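Local coordinates for WZI (Escherichia coli, PDB 2YNK), which acts in group 1 capsule assembly as a carbohydrate-binding beta-barrel, or lectin, of the bacterial outer membrane, at residues L14-D19 with A322-L327; A64-F69 with W106-L111; P154-S159 with G311-H316. All coordinates share one frame; numbering follows the deposited sequence.

Contacts 1 and 3 are neighbours, with centres about 8 Å apart, and use the adjacent strands 322-331 and 306-317. A probable hydrogen bond joins them, N324 OD1 lying 2.5 Å from H315 ND1, and E157 similarly meets Y326. Contact 2 stands apart, its centre about 27 Å from that of contact 1 and about 28 Å from that of contact 3. A dodecane and an n-octane lie against its strand 107-116 and the preceding W106, whereas in contact 1 the side chain of V323 approaches a dodecane only to about 7 Å. Together the three illustrate how a closed antiparallel barrel binds polypeptide against its inner wall while its outer wall meets lipid.

Contact 1: L14-D19 with A322-L327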
loop_
_atom_site.group_PDB
_atom_site.type_symbol
_atom_site.label_atom_id
_atom_site.label_comp_id
_atom_site.label_asym_id
_atom_site.label_seq_id
_atom_site.Cartn_x
_atom_site.Cartn_y
_atom_site.Cartn_z
ATOM N N LEU A 14 -7.296 -6.946 9.825
ATOM C CA LEU A 14 -6.419 -8.114 9.737
ATOM C C LEU A 14 -5.193 -7.938 10.625
ATOM O O LEU A 14 -4.784 -8.873 11.311
ATOM C CB LEU A 14 -5.961 -8.360 8.293
ATOM C CG LEU A 14 -6.985 -8.889 7.285
ATOM C CD1 LEU A 14 -6.298 -9.162 5.956
ATOM C CD2 LEU A 14 -7.663 -10.145 7.808
ATOM N N ALA A 15 -4.608 -6.741 10.605
ATOM C CA ALA A 15 -3.392 -6.463 11.375
ATOM C C ALA A 15 -3.653 -6.555 12.876
ATOM O O ALA A 15 -2.786 -6.967 13.648
ATOM C CB ALA A 15 -2.836 -5.089 11.016
ATOM N N TRP A 16 -4.852 -6.155 13.277
ATOM C CA TRP A 16 -5.280 -6.244 14.664
ATOM C C TRP A 16 -5.306 -7.698 15.070
ATOM O O TRP A 16 -4.693 -8.092 16.058
ATOM C CB TRP A 16 -6.657 -5.591 14.803
ATOM C CG TRP A 16 -7.166 -5.375 16.211
ATOM C CD1 TRP A 16 -7.045 -4.232 16.991
ATOM C CD2 TRP A 16 -7.954 -6.308 17.029
ATOM N NE1 TRP A 16 -7.662 -4.403 18.206
ATOM C CE2 TRP A 16 -8.233 -5.618 18.287
ATOM C CE3 TRP A 16 -8.432 -7.595 16.850
ATOM C CZ2 TRP A 16 -8.955 -6.219 19.311
ATOM C CZ3 TRP A 16 -9.166 -8.189 17.885
ATOM C CH2 TRP A 16 -9.416 -7.517 19.086
ATOM N N LEU A 17 -5.989 -8.514 14.275
ATOM C CA LEU A 17 -6.125 -9.936 14.557
ATOM C C LEU A 17 -4.771 -10.657 14.555
ATOM O O LEU A 17 -4.530 -11.545 15.381
ATOM C CB LEU A 17 -7.079 -10.577 13.540
ATOM C CG LEU A 17 -8.545 -10.155 13.686
ATOM C CD1 LEU A 17 -9.284 -10.292 12.368
ATOM C CD2 LEU A 17 -9.231 -10.968 14.780
ATOM N N SER A 18 -3.892 -10.262 13.637
ATOM C CA SER A 18 -2.607 -10.940 13.456
ATOM C C SER A 18 -1.653 -10.657 14.606
ATOM O O SER A 18 -1.000 -11.563 15.110
ATOM C CB SER A 18 -1.966 -10.536 12.120
ATOM O OG SER A 18 -0.576 -10.825 12.088
ATOM N N ASP A 19 -1.583 -9.400 15.020
ATOM C CA ASP A 19 -0.636 -8.993 16.055
ATOM C C ASP A 19 -1.071 -9.439 17.444
ATOM O O ASP A 19 -0.261 -9.502 18.354
ATOM C CB ASP A 19 -0.440 -7.476 16.027
ATOM C CG ASP A 19 0.387 -7.013 14.839
ATOM O OD1 ASP A 19 0.518 -7.767 13.848
ATOM O OD2 ASP A 19 0.916 -5.885 14.899
ATOM N N ALA A 322 -12.255 -1.902 19.481
ATOM C CA ALA A 322 -10.868 -2.197 19.137
ATOM C C ALA A 322 -10.081 -0.905 18.906
ATOM O O ALA A 322 -10.615 0.070 18.364
ATOM C CB ALA A 322 -10.819 -3.073 17.901
ATOM N N VAL A 323 -8.814 -0.901 19.324
ATOM C CA VAL A 323 -7.965 0.268 19.189
ATOM C C VAL A 323 -6.696 -0.092 18.439
ATOM O O VAL A 323 -6.002 -1.031 18.816
ATOM C CB VAL A 323 -7.621 0.881 20.555
ATOM C CG1 VAL A 323 -6.600 2.001 20.403
ATOM C CG2 VAL A 323 -8.879 1.419 21.207
ATOM N N ASN A 324 -6.422 0.671 17.369
ATOM C CA ASN A 324 -5.236 0.506 16.512
ATOM C C ASN A 324 -4.361 1.733 16.615
ATOM O O ASN A 324 -4.866 2.848 16.531
ATOM C CB ASN A 324 -5.645 0.396 15.050
ATOM C CG ASN A 324 -6.118 -0.976 14.666
ATOM O OD1 ASN A 324 -5.324 -1.898 14.540
ATOM N ND2 ASN A 324 -7.415 -1.106 14.417
ATOM N N TRP A 325 -3.056 1.550 16.763
ATOM C CA TRP A 325 -2.148 2.685 16.721
ATOM C C TRP A 325 -0.815 2.322 16.154
ATOM O O TRP A 325 -0.372 1.179 16.272
ATOM C CB TRP A 325 -1.981 3.302 18.104
ATOM C CG TRP A 325 -1.225 2.425 19.069
ATOM C CD1 TRP A 325 -1.749 1.516 19.984
ATOM C CD2 TRP A 325 0.229 2.341 19.244
ATOM N NE1 TRP A 325 -0.750 0.900 20.687
ATOM C CE2 TRP A 325 0.457 1.342 20.294
ATOM C CE3 TRP A 325 1.320 2.963 18.659
ATOM C CZ2 TRP A 325 1.730 1.002 20.720
ATOM C CZ3 TRP A 325 2.601 2.611 19.099
ATOM C CH2 TRP A 325 2.797 1.656 20.106
ATOM N N TYR A 326 -0.167 3.293 15.519
ATOM C CA TYR A 326 1.200 3.105 15.061
ATOM C C TYR A 326 2.006 4.390 15.204
ATOM O O TYR A 326 1.452 5.488 15.220
ATOM C CB TYR A 326 1.238 2.562 13.620
ATOM C CG TYR A 326 0.760 3.526 12.558
ATOM C CD1 TYR A 326 1.485 4.678 12.259
ATOM C CD2 TYR A 326 -0.392 3.280 11.827
ATOM C CE1 TYR A 326 1.063 5.564 11.290
ATOM C CE2 TYR A 326 -0.820 4.163 10.852
ATOM C CZ TYR A 326 -0.086 5.307 10.591
ATOM O OH TYR A 326 -0.495 6.210 9.628
ATOM N N LEU A 327 3.315 4.235 15.335
ATOM C CA LEU A 327 4.238 5.360 15.311
ATOM C C LEU A 327 5.328 4.975 14.326
ATOM O O LEU A 327 5.941 3.915 14.468
ATOM C CB LEU A 327 4.808 5.636 16.700
ATOM C CG LEU A 327 5.608 6.935 16.855
ATOM C CD1 LEU A 327 4.819 8.129 16.332
ATOM C CD2 LEU A 327 6.023 7.178 18.303
#
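The indole of W16, on helix 8-19, meets the methyl group of A322 and the amide of N324 on a barrel strand. The close part is apolar: A322 CB lies 3.4 Å from W16 NE1 and 3.6 Å from W16 CE2, coming obliquely to the pyrrole side of the ring. With CG anti to the backbone N (chi1 -170°), W16 extends from the helix to the strand and bridges a gap of 9.5 Å between the segment axes, which run at 91° to each other. The ring edge is met less closely. N324 OD1 is 3.8 Å from W16 CD1, near the ring plane, with the amide turned 70° against the indole. V323 O also lies at this edge, but the indole N-H is spent on the carbonyl of H316 in the adjoining strand 306-317, and N324 OD1 bonds to H315. V54 and E51 of helix 49-65 also touch the indole. Further along the strand the packing ends: the side chains of W325 and Y326 stay more than 8 Å from the helix segment, and L327 is solvent- or lipid-exposed. V323 points away from the helix, and its side chain is about 7 Å from a bound dodecane. This alternation, A322 pointing to the helix, N324 bringing its amide round and V323 pointing away, is that of an outer-membrane beta-barrel with a helix packed against its inner wall.

Contact 2: A64-F69 with W106-L111; sequences ALKADF and WWDVHL. With D12 (dodecane), chain D; OCT (N-octane), chain L.
K66 and D108 form a salt bridge in which the ammonium group faces both oxygens of the carboxylate. K66 NZ lies 2.8 Å from D108 OD2, which it meets on the syn side, 22° out of the carboxylate plane; the second bond, from K66 NZ to D108 OD1 at 3.0 Å, is weak. The lysine has just left helix 49-65, and its chain runs nearly extended until a bend at chi4 (-83°) turns NZ onto the acid, so that the two side chains cross at about a right angle. Each partner has further support: D108 OD2 is bonded to Y133 OH of the neighbouring strand 127-138, and K66 NZ to the backbone carbonyl of L3 near the chain start. H110 lies close by, but its ND1 is directed to N101 and stays 6.1 Å from K66 NZ. W107, V109 and L111, which alternate with D108 and H110, belong to the lipid-facing side. A dodecane runs over the ring of W107, its C2 standing 3.9 Å above the ring centre, and its C6 reaches V109 CG2 at 3.9 Å. W106, just before the strand, takes an n-octane on one face, where OCT C3 is 3.8 Å from W106 CE3, while the benzo edge of W107 lies over the opposite face. The same strand thus joins a charge pair within the barrel to a hydrocarbon surface outside it. Buried beside lysine and tyrosine, D108 would probably remain ionised, and its charge ties the chain past helix 49-65 to the wall.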
loop_
_atom_site.group_PDB
_atom_site.type_symbol
_atom_site.label_atom_id
_atom_site.label_comp_id
_atom_site.label_asym_id
_atom_site.label_seq_id
_atom_site.Cartn_x
_atom_site.Cartn_y
_atom_site.Cartn_z
ATOM N N ALA A 64 -18.332 -6.703 0.796
ATOM C CA ALA A 64 -18.492 -5.315 0.370
ATOM C C ALA A 64 -17.577 -5.012 -0.824
ATOM O O ALA A 64 -18.031 -4.595 -1.881
ATOM C CB ALA A 64 -18.188 -4.373 1.527
ATOM N N LEU A 65 -16.290 -5.268 -0.640
ATOM C CA LEU A 65 -15.282 -5.016 -1.657
ATOM C C LEU A 65 -15.595 -5.704 -2.983
ATOM O O LEU A 65 -15.477 -5.088 -4.055
ATOM C CB LEU A 65 -13.908 -5.477 -1.152
ATOM C CG LEU A 65 -13.302 -4.592 -0.064
ATOM C CD1 LEU A 65 -12.078 -5.229 0.577
ATOM C CD2 LEU A 65 -12.958 -3.244 -0.673
ATOM N N LYS A 66 -16.000 -6.969 -2.912
ATOM C CA LYS A 66 -16.201 -7.767 -4.118
ATOM C C LYS A 66 -17.670 -7.939 -4.522
ATOM O O LYS A 66 -17.991 -8.818 -5.320
ATOM C CB LYS A 66 -15.523 -9.124 -3.958
ATOM C CG LYS A 66 -14.015 -9.027 -3.830
ATOM C CD LYS A 66 -13.354 -10.359 -4.099
ATOM C CE LYS A 66 -11.873 -10.202 -4.349
ATOM N NZ LYS A 66 -11.578 -9.829 -5.767
ATOM N N ALA A 67 -18.547 -7.082 -4.002
ATOM C CA ALA A 67 -19.960 -7.066 -4.396
ATOM C C ALA A 67 -20.134 -7.024 -5.914
ATOM O O ALA A 67 -19.332 -6.418 -6.619
ATOM C CB ALA A 67 -20.665 -5.873 -3.767
ATOM N N ASP A 68 -21.195 -7.658 -6.405
ATOM C CA ASP A 68 -21.453 -7.756 -7.848
ATOM C C ASP A 68 -21.258 -6.434 -8.569
ATOM O O ASP A 68 -20.638 -6.379 -9.630
ATOM C CB ASP A 68 -22.886 -8.252 -8.110
ATOM C CG ASP A 68 -23.065 -9.730 -7.812
ATOM O OD1 ASP A 68 -22.056 -10.453 -7.721
ATOM O OD2 ASP A 68 -24.227 -10.172 -7.678
ATOM N N PHE A 69 -21.814 -5.379 -7.992
ATOM C CA PHE A 69 -21.713 -4.046 -8.560
ATOM C C PHE A 69 -21.449 -3.070 -7.422
ATOM O O PHE A 69 -22.067 -3.165 -6.364
ATOM C CB PHE A 69 -22.991 -3.703 -9.326
ATOM C CG PHE A 69 -23.016 -2.305 -9.870
ATOM C CD1 PHE A 69 -22.000 -1.851 -10.706
ATOM C CD2 PHE A 69 -24.061 -1.439 -9.558
ATOM C CE1 PHE A 69 -22.019 -0.557 -11.213
ATOM C CE2 PHE A 69 -24.087 -0.146 -10.065
ATOM C CZ PHE A 69 -23.064 0.295 -10.893
ATOM N N TRP A 106 -11.334 -20.278 -9.622
ATOM C CA TRP A 106 -10.131 -20.059 -10.428
ATOM C C TRP A 106 -10.108 -18.752 -11.184
ATOM O O TRP A 106 -9.297 -18.596 -12.095
ATOM C CB TRP A 106 -9.931 -21.224 -11.401
ATOM C CG TRP A 106 -11.090 -21.423 -12.346
ATOM C CD1 TRP A 106 -12.230 -22.181 -12.127
ATOM C CD2 TRP A 106 -11.274 -20.846 -13.688
ATOM N NE1 TRP A 106 -13.075 -22.122 -13.203
ATOM C CE2 TRP A 106 -12.565 -21.342 -14.171
ATOM C CE3 TRP A 106 -10.526 -20.007 -14.506
ATOM C CZ2 TRP A 106 -13.065 -21.000 -15.414
ATOM C CZ3 TRP A 106 -11.044 -19.666 -15.762
ATOM C CH2 TRP A 106 -12.284 -20.151 -16.202
ATOM N N TRP A 107 -10.956 -17.791 -10.814
ATOM C CA TRP A 107 -11.010 -16.526 -11.541
ATOM C C TRP A 107 -11.426 -15.344 -10.711
ATOM O O TRP A 107 -12.162 -15.490 -9.741
ATOM C CB TRP A 107 -11.921 -16.651 -12.755
ATOM C CG TRP A 107 -13.394 -16.592 -12.461
ATOM C CD1 TRP A 107 -14.218 -15.477 -12.500
ATOM C CD2 TRP A 107 -14.276 -17.699 -12.105
ATOM N NE1 TRP A 107 -15.510 -15.805 -12.188
ATOM C CE2 TRP A 107 -15.614 -17.123 -11.941
ATOM C CE3 TRP A 107 -14.100 -19.066 -11.904
ATOM C CZ2 TRP A 107 -16.713 -17.903 -11.592
ATOM C CZ3 TRP A 107 -15.211 -19.839 -11.559
ATOM C CH2 TRP A 107 -16.488 -19.269 -11.407
ATOM N N ASP A 108 -10.964 -14.157 -11.113
ATOM C CA ASP A 108 -11.318 -12.902 -10.453
ATOM C C ASP A 108 -11.375 -11.815 -11.517
ATOM O O ASP A 108 -10.371 -11.535 -12.180
ATOM C CB ASP A 108 -10.257 -12.552 -9.411
ATOM C CG ASP A 108 -10.661 -11.401 -8.489
ATOM O OD1 ASP A 108 -11.806 -10.898 -8.572
ATOM O OD2 ASP A 108 -9.807 -11.007 -7.654
ATOM N N VAL A 109 -12.544 -11.208 -11.686
ATOM C CA VAL A 109 -12.708 -10.130 -12.649
ATOM C C VAL A 109 -13.262 -8.893 -11.964
ATOM O O VAL A 109 -14.320 -8.952 -11.339
ATOM C CB VAL A 109 -13.642 -10.542 -13.790
ATOM C CG1 VAL A 109 -14.039 -9.326 -14.612
ATOM C CG2 VAL A 109 -12.956 -11.578 -14.659
ATOM N N HIS A 110 -12.538 -7.782 -12.107
ATOM C CA HIS A 110 -12.909 -6.495 -11.526
ATOM C C HIS A 110 -12.846 -5.450 -12.613
ATOM O O HIS A 110 -11.765 -4.967 -12.957
ATOM C CB HIS A 110 -11.949 -6.171 -10.384
ATOM C CG HIS A 110 -12.257 -4.882 -9.655
ATOM N ND1 HIS A 110 -13.231 -4.784 -8.735
ATOM C CD2 HIS A 110 -11.656 -3.632 -9.720
ATOM C CE1 HIS A 110 -13.264 -3.535 -8.249
ATOM N NE2 HIS A 110 -12.300 -2.830 -8.853
ATOM N N LEU A 111 -13.991 -5.128 -13.204
ATOM C CA LEU A 111 -14.045 -4.108 -14.244
ATOM C C LEU A 111 -14.384 -2.779 -13.598
ATOM O O LEU A 111 -15.495 -2.587 -13.114
ATOM C CB LEU A 111 -15.097 -4.439 -15.303
ATOM C CG LEU A 111 -14.866 -5.691 -16.141
ATOM C CD1 LEU A 111 -15.901 -5.772 -17.252
ATOM C CD2 LEU A 111 -13.453 -5.710 -16.710
HETATM C C1 D12 D . -17.040 -17.669 -15.495
HETATM C C2 D12 D . -15.575 -17.627 -15.897
HETATM C C3 D12 D . -15.071 -16.199 -16.170
HETATM C C4 D12 D . -13.542 -16.151 -16.306
HETATM C C5 D12 D . -13.025 -14.848 -16.932
HETATM C C6 D12 D . -11.534 -14.619 -16.644
HETATM C C7 D12 D . -10.764 -14.073 -17.847
HETATM C C8 D12 D . -9.689 -13.037 -17.489
HETATM C C9 D12 D . -8.304 -13.658 -17.282
HETATM C C10 D12 D . -7.157 -12.681 -17.556
HETATM C C11 D12 D . -5.888 -13.084 -16.797
HETATM C C12 D12 D . -4.610 -12.768 -17.551
HETATM C C1 OCT L . -10.029 -25.091 -13.967
HETATM C C2 OCT L . -8.669 -24.657 -14.478
HETATM C C3 OCT L . -8.718 -23.301 -15.187
HETATM C C4 OCT L . -7.353 -22.872 -15.736
HETATM C C5 OCT L . -7.423 -21.525 -16.459
HETATM C C6 OCT L . -6.115 -21.184 -17.183
HETATM C C7 OCT L . -6.290 -20.053 -18.198
HETATM C C8 OCT L . -4.963 -19.429 -18.590
#

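Contact 3: P154-S159 with G311-H316; sequences PGYEGS and GIEGHH
One carboxylate oxygen, E313 OE1, is approached at once by the phenol of Y156 and the imidazole of H315. H315 NE2 donates to E313 OE1 with an N-H...O angle of 166°; the oxygen lies only 2° out of the imidazole plane and receives the proton on its anti lone pair. Y156 OH stands 2.9 Å from the same E313 OE1, within hydrogen-bonding distance. The carboxylate sits at the edge of the phenol ring, its plane turned 77° from that ring, and Y156 CE2 touches both oxygens at 3.6 Å. With CG placed between the backbone N and the carbonyl carbon and an extended chain beyond it, E313 reaches from the strand to the loop tyrosine. The other polar atoms also have partners: E313 OE2 forms a salt bridge with K276, and H315 ND1 bonds to N324. Lysine and imidazole would probably favour an ionised E313, whereas the nearby D19 carboxylate would oppose it. A15 of helix 8-19 packs against both Y156 and H315, and Y290 of strand 287-295 touches the tyrosine. This histidine-carboxylate pair, buried and extended by a loop tyrosine, belongs to the polar network lining the inner wall of the beta-barrel.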
loop_
_atom_site.group_PDB
_atom_site.type_symbol
_atom_site.label_atom_id
_atom_site.label_comp_id
_atom_site.label_asym_id
_atom_site.label_seq_id
_atom_site.Cartn_x
_atom_site.Cartn_y
_atom_site.Cartn_z
ATOM N N PRO A 154 5.871 -3.501 5.410
ATOM C CA PRO A 154 5.059 -3.468 6.614
ATOM C C PRO A 154 4.635 -2.079 7.057
ATOM O O PRO A 154 3.919 -1.945 8.054
ATOM C CB PRO A 154 5.991 -4.075 7.654
ATOM C CG PRO A 154 7.343 -3.628 7.218
ATOM C CD PRO A 154 7.310 -3.485 5.724
ATOM N N GLY A 155 5.054 -1.055 6.327
ATOM C CA GLY A 155 4.759 0.308 6.717
ATOM C C GLY A 155 3.302 0.631 6.517
ATOM O O GLY A 155 2.633 0.011 5.687
ATOM N N TYR A 156 2.822 1.607 7.290
ATOM C CA TYR A 156 1.459 2.105 7.175
ATOM C C TYR A 156 1.400 3.432 6.427
ATOM O O TYR A 156 0.393 3.754 5.800
ATOM C CB TYR A 156 0.828 2.245 8.562
ATOM C CG TYR A 156 0.416 0.916 9.159
ATOM C CD1 TYR A 156 -0.740 0.281 8.740
ATOM C CD2 TYR A 156 1.197 0.286 10.121
ATOM C CE1 TYR A 156 -1.126 -0.941 9.273
ATOM C CE2 TYR A 156 0.821 -0.931 10.663
ATOM C CZ TYR A 156 -0.346 -1.542 10.236
ATOM O OH TYR A 156 -0.727 -2.756 10.746
ATOM N N GLU A 157 2.483 4.196 6.493
ATOM C CA GLU A 157 2.516 5.533 5.901
ATOM C C GLU A 157 3.053 5.520 4.462
ATOM O O GLU A 157 2.786 6.435 3.683
ATOM C CB GLU A 157 3.362 6.459 6.766
ATOM C CG GLU A 157 2.786 7.863 6.871
ATOM C CD GLU A 157 1.660 7.950 7.878
ATOM O OE1 GLU A 157 1.774 7.308 8.942
ATOM O OE2 GLU A 157 0.670 8.660 7.612
ATOM N N GLY A 158 3.793 4.469 4.121
ATOM C CA GLY A 158 4.440 4.355 2.824
ATOM C C GLY A 158 5.190 3.048 2.651
ATOM O O GLY A 158 5.489 2.351 3.626
ATOM N N SER A 159 5.439 2.694 1.397
ATOM C CA SER A 159 6.488 1.755 1.048
ATOM C C SER A 159 7.632 2.537 0.421
ATOM O O SER A 159 7.407 3.413 -0.397
ATOM C CB SER A 159 5.991 0.730 0.043
ATOM O OG SER A 159 7.100 0.082 -0.569
ATOM N N GLY A 311 9.051 1.566 12.397
ATOM C CA GLY A 311 7.844 1.864 13.159
ATOM C C GLY A 311 7.488 0.850 14.237
ATOM O O GLY A 311 8.067 -0.240 14.333
ATOM N N ILE A 312 6.516 1.225 15.053
ATOM C CA ILE A 312 6.046 0.390 16.140
ATOM C C ILE A 312 4.528 0.489 16.132
ATOM O O ILE A 312 3.981 1.579 15.943
ATOM C CB ILE A 312 6.649 0.864 17.482
ATOM C CG1 ILE A 312 6.249 -0.063 18.625
ATOM C CG2 ILE A 312 6.240 2.297 17.792
ATOM C CD1 ILE A 312 6.765 0.397 19.971
ATOM N N GLU A 313 3.848 -0.644 16.304
ATOM C CA GLU A 313 2.381 -0.678 16.261
ATOM C C GLU A 313 1.809 -1.480 17.421
ATOM O O GLU A 313 2.442 -2.416 17.914
ATOM C CB GLU A 313 1.877 -1.256 14.933
ATOM C CG GLU A 313 2.538 -2.563 14.518
ATOM C CD GLU A 313 1.923 -3.183 13.274
ATOM O OE1 GLU A 313 0.687 -3.376 13.245
ATOM O OE2 GLU A 313 2.683 -3.487 12.323
ATOM N N GLY A 314 0.608 -1.092 17.850
ATOM C CA GLY A 314 -0.125 -1.801 18.886
ATOM C C GLY A 314 -1.589 -1.954 18.524
ATOM O O GLY A 314 -2.124 -1.191 17.716
ATOM N N HIS A 315 -2.233 -2.947 19.133
ATOM C CA HIS A 315 -3.605 -3.315 18.804
ATOM C C HIS A 315 -4.283 -3.827 20.049
ATOM O O HIS A 315 -3.850 -4.809 20.632
ATOM C CB HIS A 315 -3.599 -4.388 17.726
ATOM C CG HIS A 315 -2.853 -3.991 16.474
ATOM N ND1 HIS A 315 -3.429 -3.306 15.476
ATOM C CD2 HIS A 315 -1.537 -4.213 16.085
ATOM C CE1 HIS A 315 -2.534 -3.101 14.496
ATOM N NE2 HIS A 315 -1.377 -3.654 14.870
ATOM N N HIS A 316 -5.352 -3.167 20.473
ATOM C CA HIS A 316 -5.924 -3.398 21.783
ATOM C C HIS A 316 -7.414 -3.522 21.696
ATOM O O HIS A 316 -8.034 -2.964 20.797
ATOM C CB HIS A 316 -5.562 -2.248 22.715
ATOM C CG HIS A 316 -4.083 -1.941 22.771
ATOM N ND1 HIS A 316 -3.204 -2.717 23.427
ATOM C CD2 HIS A 316 -3.345 -0.887 22.234
ATOM C CE1 HIS A 316 -1.967 -2.196 23.314
ATOM N NE2 HIS A 316 -2.057 -1.076 22.585
#